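Local coordinates for protein oxaloacetate acetyl hydrolase (Cryphonectria parasitica, PDB 3LYE) that is an enzyme with a TIM-barrel fold, built from four copies of the same chain and carrying calcium ions in the model, at residues A[9-15]-A[86-90]; A[33-39]-A[80-84]; A[170-174]-A[197-201]; A[192-198]-A[216-221]. One frame throughout, in Å; residues are numbered along the deposited sequence.

Contact 1 (A[9-15]-A[86-90]); sequences PFSGAKK and PFGPP. With CA (calcium ion), chain D.
Pro9 lies alongside the ring of Phe87 and overlaps its rim. Its CB sits 4.2 Å from the centroid of the Phe87 ring, an off-centre CH-pi contact. The contact lies at the N-terminal end of strand 91-94 of a TIM barrel: residues 9-15 enter helix 12-22, and residues 86-90 lead into the strand. Phe10 runs beside Pro86 in the same direction, with CE1 3.6 Å from Pro86 CB. A chi1 of -44° keeps the Phe10 ring beside its own backbone N, and Pro9 CB covers part of one ring face. The backbones are tied by Phe10 N to Pro86 O (2.9 Å, 159° at the hydrogen). Water 1 adds a second link, giving a proton to Pro86 O and accepting from Ser11 N and Lys15 NZ. The extended chain of Lys15 reaches back over residues 86-90 from the first turn of the helix. Its NZ donates to Gly88 O at 3.0 Å. Phe87 O binds the calcium ion at 2.5 Å, and five waters complete the six ligands of the model. Water 3 also accepts from Lys15 NZ, so the lysine is a second-shell partner of the metal. Arg160 and Arg158 of the second subunit pack on Pro9 and Phe87. At the first residue of the helix, Gly12 O meets Pro90 CB at 3.4 Å.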
loop_
_atom_site.group_PDB
_atom_site.type_symbol
_atom_site.label_atom_id
_atom_site.label_comp_id
_atom_site.label_asym_id
_atom_site.label_seq_id
_atom_site.Cartn_x
_atom_site.Cartn_y
_atom_site.Cartn_z
ATOM N N PRO A 9 -25.371 1.405 4.960
ATOM C CA PRO A 9 -24.166 0.771 4.426
ATOM C C PRO A 9 -23.015 0.899 5.459
ATOM O O PRO A 9 -23.039 1.778 6.305
ATOM C CB PRO A 9 -23.810 1.609 3.183
ATOM C CG PRO A 9 -24.665 2.767 3.196
ATOM C CD PRO A 9 -25.724 2.631 4.242
ATOM N N PHE A 10 -22.025 0.016 5.375
ATOM C CA PHE A 10 -20.851 0.041 6.256
ATOM C C PHE A 10 -21.205 -0.054 7.713
ATOM O O PHE A 10 -20.522 0.511 8.584
ATOM C CB PHE A 10 -20.070 1.328 5.966
ATOM C CG PHE A 10 -19.915 1.615 4.498
ATOM C CD1 PHE A 10 -19.352 0.681 3.678
ATOM C CD2 PHE A 10 -20.320 2.814 3.940
ATOM C CE1 PHE A 10 -19.185 0.919 2.346
ATOM C CE2 PHE A 10 -20.161 3.033 2.584
ATOM C CZ PHE A 10 -19.613 2.079 1.804
ATOM N N SER A 11 -22.265 -0.812 7.997
ATOM C CA SER A 11 -22.744 -0.966 9.369
ATOM C C SER A 11 -22.503 -2.320 10.009
ATOM O O SER A 11 -23.240 -2.743 10.885
ATOM C CB SER A 11 -24.213 -0.573 9.471
ATOM O OG SER A 11 -25.040 -1.468 8.744
ATOM N N GLY A 12 -21.438 -2.985 9.619
ATOM C CA GLY A 12 -21.144 -4.278 10.176
ATOM C C GLY A 12 -21.055 -4.339 11.670
ATOM O O GLY A 12 -21.544 -5.295 12.282
ATOM N N ALA A 13 -20.459 -3.331 12.292
ATOM C CA ALA A 13 -20.354 -3.371 13.751
ATOM C C ALA A 13 -21.746 -3.400 14.397
ATOM O O ALA A 13 -22.006 -4.156 15.322
ATOM C CB ALA A 13 -19.552 -2.220 14.279
ATOM N N LYS A 14 -22.609 -2.525 13.928
ATOM C CA LYS A 14 -23.977 -2.457 14.435
ATOM C C LYS A 14 -24.675 -3.807 14.191
ATOM O O LYS A 14 -25.385 -4.342 15.065
ATOM C CB LYS A 14 -24.754 -1.281 13.819
ATOM C CG LYS A 14 -26.078 -1.015 14.473
ATOM C CD LYS A 14 -26.927 -0.052 13.685
ATOM C CE LYS A 14 -28.354 -0.099 14.200
ATOM N NZ LYS A 14 -29.352 0.355 13.194
ATOM N N LYS A 15 -24.468 -4.403 13.025
ATOM C CA LYS A 15 -25.095 -5.684 12.730
ATOM C C LYS A 15 -24.614 -6.813 13.615
ATOM O O LYS A 15 -25.399 -7.650 14.057
ATOM C CB LYS A 15 -24.853 -6.074 11.293
ATOM C CG LYS A 15 -25.511 -5.212 10.323
ATOM C CD LYS A 15 -25.021 -5.579 8.925
ATOM C CE LYS A 15 -25.719 -4.761 7.923
ATOM N NZ LYS A 15 -25.422 -5.226 6.554
ATOM N N PRO A 86 -21.215 -3.284 0.600
ATOM C CA PRO A 86 -21.476 -2.305 1.672
ATOM C C PRO A 86 -22.651 -2.697 2.574
ATOM O O PRO A 86 -22.768 -2.195 3.689
ATOM C CB PRO A 86 -21.834 -1.033 0.893
ATOM C CG PRO A 86 -21.134 -1.199 -0.437
ATOM C CD PRO A 86 -21.202 -2.653 -0.735
ATOM N N PHE A 87 -23.525 -3.566 2.079
ATOM C CA PHE A 87 -24.691 -4.003 2.836
ATOM C C PHE A 87 -24.589 -5.459 3.232
ATOM O O PHE A 87 -25.581 -6.053 3.633
ATOM C CB PHE A 87 -25.916 -3.818 1.952
ATOM C CG PHE A 87 -26.106 -2.399 1.507
ATOM C CD1 PHE A 87 -26.731 -1.478 2.328
ATOM C CD2 PHE A 87 -25.610 -1.975 0.281
ATOM C CE1 PHE A 87 -26.881 -0.176 1.926
ATOM C CE2 PHE A 87 -25.776 -0.658 -0.127
ATOM C CZ PHE A 87 -26.397 0.227 0.698
ATOM N N GLY A 88 -23.376 -5.995 3.209
ATOM C CA GLY A 88 -23.151 -7.383 3.525
ATOM C C GLY A 88 -22.909 -7.774 4.957
ATOM O O GLY A 88 -23.163 -7.011 5.872
ATOM N N PRO A 89 -22.447 -9.006 5.154
ATOM C CA PRO A 89 -22.219 -9.523 6.496
ATOM C C PRO A 89 -21.074 -8.913 7.253
ATOM O O PRO A 89 -20.088 -8.532 6.646
ATOM C CB PRO A 89 -21.935 -11.006 6.254
ATOM C CG PRO A 89 -21.401 -11.103 4.908
ATOM C CD PRO A 89 -22.063 -9.978 4.115
ATOM N N PRO A 90 -21.224 -8.804 8.589
ATOM C CA PRO A 90 -20.150 -8.254 9.390
ATOM C C PRO A 90 -18.885 -9.118 9.342
ATOM O O PRO A 90 -18.932 -10.348 9.197
ATOM C CB PRO A 90 -20.723 -8.288 10.834
ATOM C CG PRO A 90 -21.844 -9.189 10.785
ATOM C CD PRO A 90 -22.406 -9.138 9.404
HETATM CA CA CA D . -27.925 -6.975 3.867
HETATM O O HOH W 1 -23.114 -3.065 6.304
HETATM O O HOH W 2 -28.664 -5.546 5.915
HETATM O O HOH W 3 -26.848 -7.778 5.978
HETATM O O HOH W 4 -29.202 -4.879 3.335
HETATM O O HOH W 5 -28.047 -7.099 1.406
HETATM O O HOH W 6 -26.882 -9.164 3.250
#

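Contact 2 (A[33-39]-A[80-84]); sequences YDGLSAR and MIANL
Apolar contacts dominate between Ala38 and the pair Ile81 and Leu84. Ala38 CB points toward residues 80-84 and meets Ile81 CG2 at 3.8 Å and Leu84 CD1 at 4.0 Å. The bent chain of Met80 curls over the start of helix 35-43, where its CE lies 3.5 Å from Gly35 N. With chi1 at -179° Met80 CG lies beside its own carbonyl carbon, and the turns at chi2 and chi3 bring the methyl back over the Asp34-Gly35 peptide. Leu84 CB covers one face of the Arg39 guanidinium, 3.8 Å above its plane and over its centre. In a TIM barrel the helices wrap the outside of the strands; here helix 35-43, which follows the first strand, meets the end of helix 71-82. Polar contacts flank the apolar ones. At the edge of the guanidinium, water 7 accepts from Arg39 NH2 and lies 2.9 Å from Leu84 O. Arg39 NE is held by Gly62 O of the third subunit. Asp34 is the N-cap of helix 35-43. Its OD2 accepts two hydrogen bonds from Ser37, from N at 2.8 Å (the capping bond) and from OG at 2.7 Å. Ser37 OG in turn accepts a nearly straight bond from Tyr33 N (3.0 Å, 175°). Asp34 OD1 bonds to Ser59 OG of the third subunit.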
loop_
_atom_site.group_PDB
_atom_site.type_symbol
_atom_site.label_atom_id
_atom_site.label_comp_id
_atom_site.label_asym_id
_atom_site.label_seq_id
_atom_site.Cartn_x
_atom_site.Cartn_y
_atom_site.Cartn_z
ATOM N N TYR A 33 -9.523 -15.266 3.981
ATOM C CA TYR A 33 -8.227 -14.649 3.934
ATOM C C TYR A 33 -7.898 -13.826 2.709
ATOM O O TYR A 33 -6.802 -13.256 2.622
ATOM C CB TYR A 33 -7.170 -15.776 3.993
ATOM C CG TYR A 33 -7.162 -16.707 2.820
ATOM C CD1 TYR A 33 -6.393 -16.427 1.705
ATOM C CD2 TYR A 33 -7.928 -17.861 2.813
ATOM C CE1 TYR A 33 -6.386 -17.260 0.620
ATOM C CE2 TYR A 33 -7.919 -18.717 1.721
ATOM C CZ TYR A 33 -7.150 -18.408 0.614
ATOM O OH TYR A 33 -7.107 -19.297 -0.443
ATOM N N ASP A 34 -8.835 -13.733 1.776
ATOM C CA ASP A 34 -8.639 -12.994 0.538
ATOM C C ASP A 34 -9.986 -12.725 -0.087
ATOM O O ASP A 34 -11.038 -13.078 0.503
ATOM C CB ASP A 34 -7.678 -13.703 -0.414
ATOM C CG ASP A 34 -8.308 -14.871 -1.167
ATOM O OD1 ASP A 34 -7.803 -15.188 -2.274
ATOM O OD2 ASP A 34 -9.284 -15.476 -0.653
ATOM N N GLY A 35 -9.986 -12.139 -1.269
ATOM C CA GLY A 35 -11.234 -11.794 -1.899
ATOM C C GLY A 35 -12.044 -12.983 -2.372
ATOM O O GLY A 35 -13.253 -13.010 -2.214
ATOM N N LEU A 36 -11.364 -13.994 -2.892
ATOM C CA LEU A 36 -12.051 -15.171 -3.375
ATOM C C LEU A 36 -12.713 -15.936 -2.235
ATOM O O LEU A 36 -13.880 -16.296 -2.308
ATOM C CB LEU A 36 -11.086 -16.056 -4.130
ATOM C CG LEU A 36 -11.708 -17.312 -4.732
ATOM C CD1 LEU A 36 -12.774 -16.973 -5.810
ATOM C CD2 LEU A 36 -10.677 -18.243 -5.273
ATOM N N SER A 37 -11.963 -16.203 -1.179
ATOM C CA SER A 37 -12.525 -16.928 -0.047
ATOM C C SER A 37 -13.687 -16.125 0.573
ATOM O O SER A 37 -14.743 -16.679 0.892
ATOM C CB SER A 37 -11.477 -17.266 1.017
ATOM O OG SER A 37 -10.780 -16.116 1.440
ATOM N N ALA A 38 -13.524 -14.822 0.726
ATOM C CA ALA A 38 -14.593 -14.009 1.281
ATOM C C ALA A 38 -15.833 -13.993 0.380
ATOM O O ALA A 38 -16.973 -14.148 0.850
ATOM C CB ALA A 38 -14.108 -12.590 1.522
ATOM N N ARG A 39 -15.624 -13.826 -0.921
ATOM C CA ARG A 39 -16.752 -13.802 -1.856
ATOM C C ARG A 39 -17.490 -15.146 -1.858
ATOM O O ARG A 39 -18.699 -15.188 -2.028
ATOM C CB ARG A 39 -16.254 -13.481 -3.265
ATOM C CG ARG A 39 -15.913 -12.021 -3.504
ATOM C CD ARG A 39 -17.130 -11.114 -3.521
ATOM N NE ARG A 39 -16.770 -9.846 -4.136
ATOM C CZ ARG A 39 -17.617 -8.852 -4.352
ATOM N NH1 ARG A 39 -17.171 -7.761 -4.936
ATOM N NH2 ARG A 39 -18.885 -8.958 -3.978
ATOM N N MET A 80 -10.615 -4.388 2.570
ATOM C CA MET A 80 -11.054 -4.983 1.336
ATOM C C MET A 80 -12.217 -5.958 1.574
ATOM O O MET A 80 -13.270 -5.870 0.934
ATOM C CB MET A 80 -9.883 -5.695 0.627
ATOM C CG MET A 80 -10.248 -6.328 -0.704
ATOM S SD MET A 80 -10.878 -8.051 -0.583
ATOM C CE MET A 80 -9.418 -8.932 -0.003
ATOM N N ILE A 81 -12.042 -6.875 2.510
ATOM C CA ILE A 81 -13.066 -7.882 2.730
ATOM C C ILE A 81 -14.370 -7.357 3.270
ATOM O O ILE A 81 -15.437 -7.725 2.785
ATOM C CB ILE A 81 -12.511 -9.000 3.663
ATOM C CG1 ILE A 81 -11.406 -9.792 2.962
ATOM C CG2 ILE A 81 -13.638 -9.927 4.134
ATOM C CD1 ILE A 81 -10.555 -10.610 3.888
ATOM N N ALA A 82 -14.304 -6.489 4.267
ATOM C CA ALA A 82 -15.520 -5.996 4.874
ATOM C C ALA A 82 -16.410 -5.206 3.980
ATOM O O ALA A 82 -17.618 -5.170 4.205
ATOM C CB ALA A 82 -15.147 -5.112 6.074
ATOM N N ASN A 83 -15.829 -4.613 2.946
ATOM C CA ASN A 83 -16.564 -3.730 2.053
ATOM C C ASN A 83 -16.905 -4.222 0.674
ATOM O O ASN A 83 -17.382 -3.459 -0.159
ATOM C CB ASN A 83 -15.844 -2.364 2.048
ATOM C CG ASN A 83 -15.702 -1.801 3.449
ATOM O OD1 ASN A 83 -14.587 -1.778 4.067
ATOM N ND2 ASN A 83 -16.822 -1.416 4.009
ATOM N N LEU A 84 -16.664 -5.494 0.446
ATOM C CA LEU A 84 -16.993 -6.098 -0.842
ATOM C C LEU A 84 -18.472 -5.801 -1.136
ATOM O O LEU A 84 -18.831 -5.532 -2.279
ATOM C CB LEU A 84 -16.661 -7.574 -0.869
ATOM C CG LEU A 84 -15.181 -7.891 -0.813
ATOM C CD1 LEU A 84 -14.974 -9.384 -0.705
ATOM C CD2 LEU A 84 -14.450 -7.291 -2.021
HETATM O O HOH W 7 -20.944 -6.995 -3.626
#

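Contact 3 (A[170-174]-A[197-201]); sequences DALQS and LEGFR
This is a partly buried, mainly van der Waals contact between Leu172 and residues 197-201, the end of strand 194-197 and the loop after it, at the C-terminal ends of two neighbouring barrel strands. Leu172 has the largest share. Its CG stands anti to the backbone N (chi1 -170°), which sends the side chain toward the loop. There CD2 lies 3.3 Å from Gly199 O and 4.2 Å from Leu197 CD2. Arg201 slides past Leu172 in the opposite direction, its chain extended from CG to NE. The guanidinium presents its edge: NH2 is 3.3 Å from Leu172 CD2, and NH1 is 3.5 Å from Gln173 CG. Residues 170-174 and 198-201 follow strands 164-169 and 194-197. In a TIM barrel this end of the strands is the one that bears the active site. Water 8 joins the backbones, accepting from Leu172 N and donating to Glu198 O at 2.7 Å. Asp170 and Glu198 run side by side, with Asp170 OD1 3.4 Å from Glu198 CG. Their carboxylates are turned 45° apart, and OD1 stays 5.2 Å from Glu198 OE1. Salt bridges from Asp170 to Lys137 and Arg168 probably ease the repulsion. Asn221 holds Glu198 OE1.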
loop_
_atom_site.group_PDB
_atom_site.type_symbol
_atom_site.label_atom_id
_atom_site.label_comp_id
_atom_site.label_asym_id
_atom_site.label_seq_id
_atom_site.Cartn_x
_atom_site.Cartn_y
_atom_site.Cartn_z
ATOM N N ASP A 170 -4.159 -16.286 25.611
ATOM C CA ASP A 170 -3.347 -17.405 25.176
ATOM C C ASP A 170 -2.592 -17.963 26.385
ATOM O O ASP A 170 -1.627 -18.694 26.221
ATOM C CB ASP A 170 -2.325 -16.902 24.171
ATOM C CG ASP A 170 -2.919 -16.700 22.808
ATOM O OD1 ASP A 170 -3.195 -17.717 22.157
ATOM O OD2 ASP A 170 -3.113 -15.545 22.393
ATOM N N ALA A 171 -3.054 -17.646 27.593
ATOM C CA ALA A 171 -2.396 -18.103 28.818
ATOM C C ALA A 171 -2.624 -19.550 29.281
ATOM O O ALA A 171 -1.956 -19.989 30.215
ATOM C CB ALA A 171 -2.793 -17.174 29.976
ATOM N N LEU A 172 -3.532 -20.296 28.669
ATOM C CA LEU A 172 -3.776 -21.666 29.127
ATOM C C LEU A 172 -2.575 -22.581 29.275
ATOM O O LEU A 172 -2.386 -23.186 30.322
ATOM C CB LEU A 172 -4.830 -22.350 28.262
ATOM C CG LEU A 172 -5.335 -23.696 28.781
ATOM C CD1 LEU A 172 -6.158 -23.546 30.053
ATOM C CD2 LEU A 172 -6.160 -24.367 27.709
ATOM N N GLN A 173 -1.758 -22.653 28.239
ATOM C CA GLN A 173 -0.583 -23.515 28.241
ATOM C C GLN A 173 0.440 -23.202 29.323
ATOM O O GLN A 173 0.834 -24.077 30.097
ATOM C CB GLN A 173 0.081 -23.396 26.868
ATOM C CG GLN A 173 1.204 -24.367 26.560
ATOM C CD GLN A 173 1.697 -24.198 25.133
ATOM O OE1 GLN A 173 2.693 -24.796 24.731
ATOM N NE2 GLN A 173 0.999 -23.360 24.358
ATOM N N SER A 174 0.862 -21.947 29.392
ATOM C CA SER A 174 1.853 -21.552 30.372
ATOM C C SER A 174 1.408 -21.189 31.776
ATOM O O SER A 174 2.190 -21.371 32.720
ATOM C CB SER A 174 2.661 -20.388 29.814
ATOM O OG SER A 174 1.874 -19.209 29.745
ATOM N N LEU A 197 -10.975 -17.806 25.063
ATOM C CA LEU A 197 -9.976 -18.599 25.754
ATOM C C LEU A 197 -9.481 -19.485 24.587
ATOM O O LEU A 197 -10.192 -20.362 24.111
ATOM C CB LEU A 197 -10.594 -19.382 26.910
ATOM C CG LEU A 197 -9.591 -19.948 27.921
ATOM C CD1 LEU A 197 -10.273 -20.401 29.194
ATOM C CD2 LEU A 197 -8.780 -21.090 27.318
ATOM N N GLU A 198 -8.271 -19.223 24.139
ATOM C CA GLU A 198 -7.660 -19.956 23.002
ATOM C C GLU A 198 -7.046 -21.279 23.356
ATOM O O GLU A 198 -6.405 -21.444 24.376
ATOM C CB GLU A 198 -6.536 -19.097 22.412
ATOM C CG GLU A 198 -5.762 -19.648 21.206
ATOM C CD GLU A 198 -6.609 -19.776 19.955
ATOM O OE1 GLU A 198 -7.605 -19.034 19.827
ATOM O OE2 GLU A 198 -6.263 -20.620 19.098
ATOM N N GLY A 199 -7.269 -22.248 22.499
ATOM C CA GLY A 199 -6.681 -23.550 22.708
ATOM C C GLY A 199 -7.159 -24.490 23.779
ATOM O O GLY A 199 -6.334 -25.097 24.478
ATOM N N PHE A 200 -8.462 -24.687 23.882
ATOM C CA PHE A 200 -8.978 -25.598 24.884
ATOM C C PHE A 200 -8.352 -26.977 24.657
ATOM O O PHE A 200 -8.100 -27.389 23.508
ATOM C CB PHE A 200 -10.486 -25.747 24.761
ATOM C CG PHE A 200 -11.258 -24.530 25.173
ATOM C CD1 PHE A 200 -11.282 -24.141 26.490
ATOM C CD2 PHE A 200 -11.985 -23.799 24.257
ATOM C CE1 PHE A 200 -12.002 -23.032 26.898
ATOM C CE2 PHE A 200 -12.703 -22.679 24.656
ATOM C CZ PHE A 200 -12.716 -22.302 25.978
ATOM N N ARG A 201 -8.117 -27.694 25.745
ATOM C CA ARG A 201 -7.532 -29.029 25.668
ATOM C C ARG A 201 -8.630 -30.089 25.614
ATOM O O ARG A 201 -8.376 -31.215 25.226
ATOM C CB ARG A 201 -6.571 -29.260 26.839
ATOM C CG ARG A 201 -5.265 -28.486 26.640
ATOM C CD ARG A 201 -4.259 -28.601 27.786
ATOM N NE ARG A 201 -2.905 -28.261 27.334
ATOM C CZ ARG A 201 -2.485 -27.022 27.079
ATOM N NH1 ARG A 201 -1.241 -26.811 26.667
ATOM N NH2 ARG A 201 -3.300 -25.988 27.244
HETATM O O HOH W 8 -5.270 -19.868 26.219
#

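Contact 4 (A[192-198]-A[216-221]); sequences ADVGLLE and WPLLLN
Asn221 ND2 donates to the syn lone pair of Glu198 OE1 at 2.9 Å, an almost straight bond (172°) that lies in the amide plane. The same nitrogen makes a weak bond to OE2. Ser247 OG binds Asn221 OD1 and so helps fix the amide. Two backbone bonds bracket Gly195: its N donates to Pro217 O at 2.9 Å, and its O accepts from Leu219 N at 2.8 Å. This single parallel bridge joins the sixth and seventh strands, 194-197 and 219-223, and so closes the TIM barrel. The strand axes diverge by 31°. Beyond the bridge, waters take over: water 9 links Leu197 N to Leu219 O, and water 10 links Leu197 O to Asn221 N. At the other end Trp216 NE1 donates to Ala192 O at 3.1 Å, with the oxygen near the indole plane. The indole then lays one face on Gly195, whose N is 3.3 Å above the ring. A chi1 of -171° swings the Trp216 indole to the side of its carbonyl carbon and over the strand. Leu196 CD2 meets Leu219 CD2 at 3.9 Å, and Val194 CG1 meets Leu219 CB at 3.8 Å. Ile166 packs on Val194 and Leu196, and Ile245 packs on Leu219.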
loop_
_atom_site.group_PDB
_atom_site.type_symbol
_atom_site.label_atom_id
_atom_site.label_comp_id
_atom_site.label_asym_id
_atom_site.label_seq_id
_atom_site.Cartn_x
_atom_site.Cartn_y
_atom_site.Cartn_z
ATOM N N ALA A 192 -14.195 -5.157 27.457
ATOM C CA ALA A 192 -14.263 -6.083 26.357
ATOM C C ALA A 192 -15.693 -6.631 26.295
ATOM O O ALA A 192 -16.356 -6.849 27.318
ATOM C CB ALA A 192 -13.241 -7.164 26.498
ATOM N N ASP A 193 -16.147 -6.895 25.074
ATOM C CA ASP A 193 -17.480 -7.383 24.821
ATOM C C ASP A 193 -17.689 -8.885 24.795
ATOM O O ASP A 193 -18.788 -9.358 25.063
ATOM C CB ASP A 193 -17.928 -6.844 23.454
ATOM C CG ASP A 193 -17.924 -5.330 23.392
ATOM O OD1 ASP A 193 -17.103 -4.732 22.656
ATOM O OD2 ASP A 193 -18.797 -4.723 24.052
ATOM N N VAL A 194 -16.632 -9.609 24.456
ATOM C CA VAL A 194 -16.648 -11.042 24.341
ATOM C C VAL A 194 -15.301 -11.576 24.754
ATOM O O VAL A 194 -14.286 -10.910 24.565
ATOM C CB VAL A 194 -16.842 -11.420 22.827
ATOM C CG1 VAL A 194 -16.851 -12.926 22.595
ATOM C CG2 VAL A 194 -18.103 -10.752 22.243
ATOM N N GLY A 195 -15.265 -12.787 25.289
ATOM C CA GLY A 195 -14.014 -13.386 25.675
ATOM C C GLY A 195 -13.677 -14.582 24.777
ATOM O O GLY A 195 -14.559 -15.218 24.190
ATOM N N LEU A 196 -12.387 -14.835 24.622
ATOM C CA LEU A 196 -11.880 -15.940 23.820
ATOM C C LEU A 196 -10.725 -16.594 24.572
ATOM O O LEU A 196 -9.673 -15.999 24.769
ATOM C CB LEU A 196 -11.409 -15.450 22.441
ATOM C CG LEU A 196 -10.484 -16.348 21.603
ATOM C CD1 LEU A 196 -10.959 -17.763 21.531
ATOM C CD2 LEU A 196 -10.328 -15.720 20.206
ATOM N N LEU A 197 -10.975 -17.806 25.063
ATOM C CA LEU A 197 -9.976 -18.599 25.754
ATOM C C LEU A 197 -9.481 -19.485 24.587
ATOM O O LEU A 197 -10.192 -20.362 24.111
ATOM C CB LEU A 197 -10.594 -19.382 26.910
ATOM C CG LEU A 197 -9.591 -19.948 27.921
ATOM C CD1 LEU A 197 -10.273 -20.401 29.194
ATOM C CD2 LEU A 197 -8.780 -21.090 27.318
ATOM N N GLU A 198 -8.271 -19.223 24.139
ATOM C CA GLU A 198 -7.660 -19.956 23.002
ATOM C C GLU A 198 -7.046 -21.279 23.356
ATOM O O GLU A 198 -6.405 -21.444 24.376
ATOM C CB GLU A 198 -6.536 -19.097 22.412
ATOM C CG GLU A 198 -5.762 -19.648 21.206
ATOM C CD GLU A 198 -6.609 -19.776 19.955
ATOM O OE1 GLU A 198 -7.605 -19.034 19.827
ATOM O OE2 GLU A 198 -6.263 -20.620 19.098
ATOM N N TRP A 216 -21.511 -13.369 30.370
ATOM C CA TRP A 216 -20.677 -12.639 29.413
ATOM C C TRP A 216 -20.380 -13.621 28.296
ATOM O O TRP A 216 -19.920 -14.731 28.555
ATOM C CB TRP A 216 -19.434 -12.139 30.112
ATOM C CG TRP A 216 -18.561 -11.204 29.342
ATOM C CD1 TRP A 216 -18.889 -9.970 28.876
ATOM C CD2 TRP A 216 -17.197 -11.408 29.011
ATOM N NE1 TRP A 216 -17.809 -9.393 28.257
ATOM C CE2 TRP A 216 -16.752 -10.258 28.331
ATOM C CE3 TRP A 216 -16.302 -12.463 29.221
ATOM C CZ2 TRP A 216 -15.451 -10.120 27.881
ATOM C CZ3 TRP A 216 -15.018 -12.318 28.818
ATOM C CH2 TRP A 216 -14.596 -11.167 28.110
ATOM N N PRO A 217 -20.571 -13.202 27.033
ATOM C CA PRO A 217 -20.350 -14.132 25.926
ATOM C C PRO A 217 -18.942 -14.497 25.566
ATOM O O PRO A 217 -18.024 -13.682 25.680
ATOM C CB PRO A 217 -20.982 -13.403 24.735
ATOM C CG PRO A 217 -21.017 -11.981 25.084
ATOM C CD PRO A 217 -20.954 -11.858 26.577
ATOM N N LEU A 218 -18.786 -15.759 25.180
ATOM C CA LEU A 218 -17.501 -16.293 24.748
ATOM C C LEU A 218 -17.590 -16.684 23.272
ATOM O O LEU A 218 -18.650 -17.039 22.728
ATOM C CB LEU A 218 -17.062 -17.530 25.527
ATOM C CG LEU A 218 -16.854 -17.362 27.031
ATOM C CD1 LEU A 218 -16.101 -18.577 27.569
ATOM C CD2 LEU A 218 -16.121 -16.077 27.310
ATOM N N LEU A 219 -16.413 -16.690 22.676
ATOM C CA LEU A 219 -16.186 -17.038 21.295
ATOM C C LEU A 219 -15.250 -18.264 21.328
ATOM O O LEU A 219 -14.254 -18.303 22.051
ATOM C CB LEU A 219 -15.543 -15.849 20.587
ATOM C CG LEU A 219 -15.137 -15.998 19.124
ATOM C CD1 LEU A 219 -14.965 -14.636 18.466
ATOM C CD2 LEU A 219 -13.839 -16.803 18.979
ATOM N N LEU A 220 -15.575 -19.248 20.503
ATOM C CA LEU A 220 -14.820 -20.481 20.353
ATOM C C LEU A 220 -14.052 -20.429 19.033
ATOM O O LEU A 220 -14.643 -20.240 17.988
ATOM C CB LEU A 220 -15.769 -21.690 20.318
ATOM C CG LEU A 220 -15.122 -23.047 20.100
ATOM C CD1 LEU A 220 -14.139 -23.381 21.195
ATOM C CD2 LEU A 220 -16.171 -24.112 19.994
ATOM N N ASN A 221 -12.740 -20.585 19.086
ATOM C CA ASN A 221 -11.918 -20.600 17.886
ATOM C C ASN A 221 -11.573 -22.032 17.517
ATOM O O ASN A 221 -10.828 -22.700 18.228
ATOM C CB ASN A 221 -10.635 -19.839 18.096
ATOM C CG ASN A 221 -9.730 -19.883 16.876
ATOM O OD1 ASN A 221 -10.168 -20.075 15.736
ATOM N ND2 ASN A 221 -8.450 -19.727 17.116
HETATM O O HOH W 9 -13.097 -19.404 24.250
HETATM O O HOH W 10 -11.195 -21.273 21.580
HETATM O O HOH W 11 -8.371 -22.432 19.519
#

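Overall arrangement
All four contacts belong to one TIM barrel. Contacts 1 and 2 have centres 14 Å apart, they touch through Phe10 and Asn83, and both segments of contact 2 fall between those of contact 1 along the chain. Contacts 3 and 4 follow later. They share Leu197 and Glu198, their centres are 12 Å apart, and Phe200 packs on Leu220. Contact 4 joins strands 194-197 and 219-223, the two outermost of the sheet, while contact 3 sits at the strand ends. Contacts 1 and 3 lie on opposite sides of the chain centre, about 31 Å apart between centres. Contacts 1 and 2 lie where the barrel meets its neighbouring subunits; contacts 3 and 4 do not.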